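Long-range contact in homoprotocatechuate 2,3-dioxygenase (Brevibacterium fuscum, PDB 4Z6M), which uses a non-haem iron(II) centre and molecular oxygen to open the aromatic ring of homoprotocatechuate, an extradiol cleavage: residues H213-I225 against Y257-Q271. The protein carries 1 engineered substitution. Residues are numbered along the deposited sequence; the frame is centred on the assembly and turned at random.
Sequences HHVAFSTHEKHNI and YILDPDNHRIEIYTQ. With FE2 (Fe (II) ion), chain E.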
loop_
_atom_site.group_PDB
_atom_site.type_symbol
_atom_site.label_atom_id
_atom_site.label_comp_id
_atom_site.label_asym_id
_atom_site.label_seq_id
_atom_site.Cartn_x
_atom_site.Cartn_y
_atom_site.Cartn_z
ATOM N N HIS A 213 -28.456 2.577 -9.892
ATOM C CA HIS A 213 -27.929 2.124 -8.622
ATOM C C HIS A 213 -26.674 2.902 -8.212
ATOM O O HIS A 213 -26.619 3.455 -7.113
ATOM C CB HIS A 213 -27.647 0.624 -8.610
ATOM C CG HIS A 213 -27.501 0.088 -7.231
ATOM N ND1 HIS A 213 -26.363 0.264 -6.478
ATOM C CD2 HIS A 213 -28.387 -0.557 -6.425
ATOM C CE1 HIS A 213 -26.547 -0.244 -5.281
ATOM N NE2 HIS A 213 -27.762 -0.762 -5.227
ATOM N N HIS A 214 -25.679 2.957 -9.096
ATOM C CA HIS A 214 -24.466 3.745 -8.815
ATOM C C HIS A 214 -23.664 4.035 -10.040
ATOM O O HIS A 214 -23.883 3.436 -11.101
ATOM C CB HIS A 214 -23.584 3.067 -7.760
ATOM C CG HIS A 214 -23.152 1.666 -8.081
ATOM N ND1 HIS A 214 -23.854 0.556 -7.661
ATOM C CD2 HIS A 214 -22.046 1.192 -8.690
ATOM C CE1 HIS A 214 -23.194 -0.542 -8.016
ATOM N NE2 HIS A 214 -22.112 -0.177 -8.669
ATOM N N VAL A 215 -22.729 4.982 -9.873
ATOM C CA VAL A 215 -21.622 5.196 -10.790
ATOM C C VAL A 215 -20.371 4.833 -10.005
ATOM O O VAL A 215 -20.251 5.216 -8.842
ATOM C CB VAL A 215 -21.566 6.687 -11.208
ATOM C CG1 VAL A 215 -20.398 6.938 -12.142
ATOM C CG2 VAL A 215 -22.875 7.108 -11.849
ATOM N N ALA A 216 -19.434 4.138 -10.651
ATOM C CA ALA A 216 -18.207 3.691 -10.007
ATOM C C ALA A 216 -16.964 4.305 -10.612
ATOM O O ALA A 216 -16.810 4.311 -11.837
ATOM C CB ALA A 216 -18.088 2.178 -10.101
ATOM N N PHE A 217 -16.086 4.783 -9.718
ATOM C CA PHE A 217 -14.768 5.265 -10.078
ATOM C C PHE A 217 -13.707 4.360 -9.473
ATOM O O PHE A 217 -13.887 3.820 -8.394
ATOM C CB PHE A 217 -14.545 6.676 -9.556
ATOM C CG PHE A 217 -15.350 7.713 -10.270
ATOM C CD1 PHE A 217 -16.628 8.040 -9.824
ATOM C CD2 PHE A 217 -14.822 8.374 -11.375
ATOM C CE1 PHE A 217 -17.370 8.989 -10.487
ATOM C CE2 PHE A 217 -15.570 9.330 -12.038
ATOM C CZ PHE A 217 -16.843 9.622 -11.590
ATOM N N SER A 218 -12.584 4.230 -10.177
ATOM C CA SER A 218 -11.428 3.440 -9.726
ATOM C C SER A 218 -10.431 4.277 -8.946
ATOM O O SER A 218 -10.310 5.474 -9.175
ATOM C CB SER A 218 -10.668 2.838 -10.914
ATOM O OG SER A 218 -11.492 2.054 -11.749
ATOM N N THR A 219 -9.677 3.617 -8.071
ATOM C CA THR A 219 -8.425 4.142 -7.543
ATOM C C THR A 219 -7.282 3.224 -7.995
ATOM O O THR A 219 -7.506 2.124 -8.511
ATOM C CB THR A 219 -8.417 4.144 -6.002
ATOM O OG1 THR A 219 -8.607 2.797 -5.534
ATOM C CG2 THR A 219 -9.498 5.063 -5.440
ATOM N N HIS A 220 -6.053 3.661 -7.760
ATOM C CA HIS A 220 -4.892 2.823 -8.011
ATOM C C HIS A 220 -4.800 1.673 -7.025
ATOM O O HIS A 220 -4.572 0.524 -7.420
ATOM C CB HIS A 220 -3.599 3.652 -7.936
ATOM C CG HIS A 220 -3.382 4.538 -9.112
ATOM N ND1 HIS A 220 -3.026 5.864 -8.973
ATOM C CD2 HIS A 220 -3.465 4.294 -10.440
ATOM C CE1 HIS A 220 -2.897 6.401 -10.171
ATOM N NE2 HIS A 220 -3.153 5.470 -11.077
ATOM N N GLU A 221 -4.951 1.993 -5.744
ATOM C CA GLU A 221 -4.639 1.046 -4.682
ATOM C C GLU A 221 -5.718 1.035 -3.612
ATOM O O GLU A 221 -6.572 1.915 -3.527
ATOM C CB GLU A 221 -3.237 1.324 -4.087
ATOM C CG GLU A 221 -2.138 1.158 -5.142
ATOM C CD GLU A 221 -0.733 0.976 -4.637
ATOM O OE1 GLU A 221 -0.475 1.268 -3.457
ATOM O OE2 GLU A 221 0.126 0.543 -5.419
ATOM N N LYS A 222 -5.681 -0.017 -2.816
ATOM C CA LYS A 222 -6.665 -0.201 -1.778
ATOM C C LYS A 222 -6.572 0.927 -0.720
ATOM O O LYS A 222 -7.601 1.406 -0.233
ATOM C CB LYS A 222 -6.562 -1.616 -1.189
ATOM C CG LYS A 222 -6.855 -2.706 -2.226
ATOM C CD LYS A 222 -6.765 -4.137 -1.700
ATOM C CE LYS A 222 -5.340 -4.623 -1.554
ATOM N NZ LYS A 222 -4.667 -4.963 -2.840
ATOM N N HIS A 223 -5.364 1.389 -0.419
ATOM C CA HIS A 223 -5.223 2.417 0.598
ATOM C C HIS A 223 -5.875 3.721 0.170
ATOM O O HIS A 223 -6.260 4.515 1.022
ATOM C CB HIS A 223 -3.755 2.655 0.945
ATOM C CG HIS A 223 -2.931 3.148 -0.190
ATOM N ND1 HIS A 223 -2.880 4.469 -0.575
ATOM C CD2 HIS A 223 -2.093 2.480 -1.021
ATOM C CE1 HIS A 223 -2.054 4.591 -1.605
ATOM N NE2 HIS A 223 -1.587 3.395 -1.903
ATOM N N ASN A 224 -6.062 3.933 -1.132
ATOM C CA ASN A 224 -6.735 5.153 -1.587
ATOM C C ASN A 224 -8.203 5.130 -1.179
ATOM O O ASN A 224 -8.779 6.159 -0.826
ATOM C CB ASN A 224 -6.584 5.319 -3.086
ATOM C CG ASN A 224 -5.146 5.408 -3.518
ATOM O OD1 ASN A 224 -4.608 4.486 -4.118
ATOM N ND2 ASN A 224 -4.520 6.530 -3.223
ATOM N N ILE A 225 -8.813 3.942 -1.219
ATOM C CA ILE A 225 -10.216 3.770 -0.784
ATOM C C ILE A 225 -10.321 3.928 0.730
ATOM O O ILE A 225 -11.235 4.601 1.228
ATOM C CB ILE A 225 -10.771 2.434 -1.287
ATOM C CG1 ILE A 225 -10.885 2.488 -2.827
ATOM C CG2 ILE A 225 -12.113 2.117 -0.628
ATOM C CD1 ILE A 225 -11.296 1.205 -3.491
ATOM N N TYR A 257 -19.014 2.111 -0.945
ATOM C CA TYR A 257 -20.153 2.885 -1.448
ATOM C C TYR A 257 -20.428 4.087 -0.546
ATOM O O TYR A 257 -20.549 3.939 0.669
ATOM C CB TYR A 257 -21.426 2.033 -1.537
ATOM C CG TYR A 257 -21.283 0.839 -2.450
ATOM C CD1 TYR A 257 -21.503 0.921 -3.825
ATOM C CD2 TYR A 257 -20.883 -0.395 -1.927
ATOM C CE1 TYR A 257 -21.372 -0.187 -4.640
ATOM C CE2 TYR A 257 -20.741 -1.483 -2.732
ATOM C CZ TYR A 257 -20.983 -1.381 -4.083
ATOM O OH TYR A 257 -20.825 -2.494 -4.839
ATOM N N ILE A 258 -20.535 5.261 -1.163
ATOM C CA ILE A 258 -20.814 6.490 -0.471
ATOM C C ILE A 258 -21.999 7.182 -1.149
ATOM O O ILE A 258 -22.378 6.845 -2.283
ATOM C CB ILE A 258 -19.564 7.405 -0.398
ATOM C CG1 ILE A 258 -19.111 7.815 -1.789
ATOM C CG2 ILE A 258 -18.445 6.692 0.371
ATOM C CD1 ILE A 258 -17.868 8.669 -1.824
ATOM N N LEU A 259 -22.550 8.165 -0.454
ATOM C CA LEU A 259 -23.758 8.865 -0.919
ATOM C C LEU A 259 -23.489 10.356 -1.104
ATOM O O LEU A 259 -23.056 11.005 -0.179
ATOM C CB LEU A 259 -24.920 8.671 0.062
ATOM C CG LEU A 259 -25.302 7.219 0.321
ATOM C CD1 LEU A 259 -26.288 7.166 1.452
ATOM C CD2 LEU A 259 -25.838 6.529 -0.918
ATOM N N ASP A 260 -23.814 10.881 -2.278
ATOM C CA ASP A 260 -23.668 12.324 -2.550
ATOM C C ASP A 260 -24.818 13.108 -1.891
ATOM O O ASP A 260 -25.701 12.504 -1.272
ATOM C CB ASP A 260 -23.465 12.581 -4.055
ATOM C CG ASP A 260 -24.753 12.855 -4.837
ATOM O OD1 ASP A 260 -25.866 12.649 -4.303
ATOM O OD2 ASP A 260 -24.624 13.291 -6.017
ATOM N N PRO A 261 -24.819 14.444 -2.024
ATOM C CA PRO A 261 -25.818 15.227 -1.304
ATOM C C PRO A 261 -27.274 14.971 -1.702
ATOM O O PRO A 261 -28.162 15.227 -0.895
ATOM C CB PRO A 261 -25.366 16.669 -1.551
ATOM C CG PRO A 261 -23.872 16.538 -1.673
ATOM C CD PRO A 261 -23.704 15.286 -2.487
ATOM N N ASP A 262 -27.495 14.489 -2.932
ATOM C CA ASP A 262 -28.820 14.102 -3.416
ATOM C C ASP A 262 -29.091 12.604 -3.272
ATOM O O ASP A 262 -30.046 12.084 -3.855
ATOM C CB ASP A 262 -28.977 14.515 -4.869
ATOM C CG ASP A 262 -29.143 16.007 -5.016
ATOM O OD1 ASP A 262 -30.139 16.544 -4.522
ATOM O OD2 ASP A 262 -28.238 16.641 -5.566
ATOM N N ASN A 263 -28.237 11.937 -2.494
ATOM C CA ASN A 263 -28.298 10.486 -2.272
ATOM C C ASN A 263 -27.889 9.646 -3.486
ATOM O O ASN A 263 -28.002 8.417 -3.418
ATOM C CB ASN A 263 -29.674 10.048 -1.715
ATOM C CG ASN A 263 -30.063 10.821 -0.459
ATOM O OD1 ASN A 263 -29.207 11.138 0.367
ATOM N ND2 ASN A 263 -31.358 11.113 -0.303
ATOM N N HIS A 264 -27.387 10.255 -4.566
ATOM C CA HIS A 264 -26.788 9.459 -5.644
ATOM C C HIS A 264 -25.634 8.647 -5.040
ATOM O O HIS A 264 -24.786 9.188 -4.338
ATOM C CB HIS A 264 -26.256 10.279 -6.798
ATOM C CG HIS A 264 -27.277 11.118 -7.488
ATOM N ND1 HIS A 264 -28.462 10.619 -7.992
ATOM C CD2 HIS A 264 -27.258 12.431 -7.792
ATOM C CE1 HIS A 264 -29.125 11.604 -8.583
ATOM N NE2 HIS A 264 -28.400 12.709 -8.489
ATOM N N ARG A 265 -25.614 7.349 -5.329
ATOM C CA ARG A 265 -24.588 6.445 -4.810
ATOM C C ARG A 265 -23.397 6.380 -5.733
ATOM O O ARG A 265 -23.529 6.186 -6.946
ATOM C CB ARG A 265 -25.220 5.071 -4.639
ATOM C CG ARG A 265 -24.297 3.994 -4.103
ATOM C CD ARG A 265 -24.965 2.632 -4.069
ATOM N NE ARG A 265 -26.041 2.523 -3.086
ATOM C CZ ARG A 265 -27.351 2.501 -3.348
ATOM N NH1 ARG A 265 -27.817 2.643 -4.583
ATOM N NH2 ARG A 265 -28.204 2.324 -2.340
ATOM N N ILE A 266 -22.219 6.537 -5.130
ATOM C CA ILE A 266 -20.954 6.429 -5.845
ATOM C C ILE A 266 -20.194 5.245 -5.245
ATOM O O ILE A 266 -20.063 5.145 -4.016
ATOM C CB ILE A 266 -20.112 7.711 -5.697
ATOM C CG1 ILE A 266 -20.935 8.923 -6.182
ATOM C CG2 ILE A 266 -18.804 7.587 -6.453
ATOM C CD1 ILE A 266 -21.305 8.914 -7.641
ATOM N N GLU A 267 -19.723 4.354 -6.111
ATOM C CA GLU A 267 -18.817 3.286 -5.706
ATOM C C GLU A 267 -17.391 3.723 -6.025
ATOM O O GLU A 267 -17.121 4.301 -7.089
ATOM C CB GLU A 267 -19.138 1.989 -6.442
ATOM C CG GLU A 267 -18.352 0.791 -5.952
ATOM C CD GLU A 267 -18.656 -0.486 -6.681
ATOM O OE1 GLU A 267 -19.454 -0.458 -7.634
ATOM O OE2 GLU A 267 -18.063 -1.539 -6.309
ATOM N N ILE A 268 -16.480 3.371 -5.125
ATOM C CA ILE A 268 -15.051 3.450 -5.370
ATOM C C ILE A 268 -14.531 2.016 -5.430
ATOM O O ILE A 268 -14.968 1.189 -4.661
ATOM C CB ILE A 268 -14.311 4.251 -4.270
ATOM C CG1 ILE A 268 -15.121 5.470 -3.750
ATOM C CG2 ILE A 268 -12.927 4.602 -4.803
ATOM C CD1 ILE A 268 -15.352 6.522 -4.782
ATOM N N TYR A 269 -13.662 1.717 -6.392
ATOM C CA TYR A 269 -13.448 0.373 -6.866
ATOM C C TYR A 269 -12.002 0.196 -7.294
ATOM O O TYR A 269 -11.405 1.101 -7.901
ATOM C CB TYR A 269 -14.349 0.194 -8.078
ATOM C CG TYR A 269 -14.463 -1.119 -8.795
ATOM C CD1 TYR A 269 -15.429 -2.048 -8.432
ATOM C CD2 TYR A 269 -13.698 -1.364 -9.911
ATOM C CE1 TYR A 269 -15.612 -3.197 -9.185
ATOM C CE2 TYR A 269 -13.874 -2.513 -10.660
ATOM C CZ TYR A 269 -14.844 -3.430 -10.292
ATOM O OH TYR A 269 -15.078 -4.555 -11.044
ATOM N N THR A 270 -11.401 -0.953 -7.028
ATOM C CA THR A 270 -10.065 -1.205 -7.607
ATOM C C THR A 270 -9.771 -2.689 -7.717
ATOM O O THR A 270 -10.244 -3.474 -6.907
ATOM C CB THR A 270 -8.941 -0.480 -6.826
ATOM O OG1 THR A 270 -7.718 -0.502 -7.590
ATOM C CG2 THR A 270 -8.696 -1.091 -5.445
ATOM N N GLN A 271 -8.984 -3.042 -8.736
ATOM C CA GLN A 271 -8.287 -4.337 -8.817
ATOM C C GLN A 271 -9.188 -5.528 -9.103
ATOM O O GLN A 271 -9.004 -6.618 -8.578
ATOM C CB GLN A 271 -7.380 -4.561 -7.616
ATOM C CG GLN A 271 -6.209 -3.592 -7.664
ATOM C CD GLN A 271 -5.472 -3.450 -6.346
ATOM O OE1 GLN A 271 -5.354 -4.403 -5.583
ATOM N NE2 GLN A 271 -4.955 -2.267 -6.087
HETATM FE FE FE2 E . -20.506 -1.690 -8.903
HETATM O O HOH W 1 -27.885 6.128 -6.749
HETATM O O HOH W 2 -18.898 -3.087 -8.557
HETATM O O HOH W 3 -21.536 -2.995 -10.280
HETATM O O HOH W 4 -21.500 -2.836 -7.297
#
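H214 and E267 meet at the iron(II) ion. H214 NE2 lies 2.2 Å from the iron and E267 OE1 2.1 Å from it. H155 completes the facial triad of two histidines and one carboxylate, and three waters fill the other sites. The H214 ring and the E267 carboxylate are turned 80° apart. E267 reaches the metal on an extended chain, its CG anti to the backbone N (chi1 -173°). H248 is a further partner of its carboxylate.

Y257 and H213 position H214. The edge of Y257 points at one face of its imidazole, a T-shaped pair with planes at 70°. In the plane of its own ring, H214 ND1 donates to H213 ND1 (2.8 Å). H213 NE2 bonds to W304 O. In the second shell, the R265 guanidinium lies flat on the H213 ring, and its NH1 donates to H213 O (2.9 Å). R265 NE also forms a salt bridge with E242.

Parallel strand bonds alternate from V215 N to R265 O through T219 N to Y269 O; Y269 N to F217 O is weak. At the far end of the pairing, T270 OG1 donates to T219 O (2.8 Å). Q271 grips the loop leading into helix 222-234: NE2 donates to H220 O, and OE1 accepts from K222 NZ (2.9 Å). Q271 NE2 and K222 NZ also bind E221 of a second subunit.

Apolar contacts include F217 CD1 on I266 CG2, and I225 CG1 on I268 CG2 at 3.5 Å.

Strand 211-218 runs between strands 265-270 and 152-160, with a classic beta bulge where H213 and H214 face N157. Helix 222-234 packs I225 on strands 265-270 and 254-259.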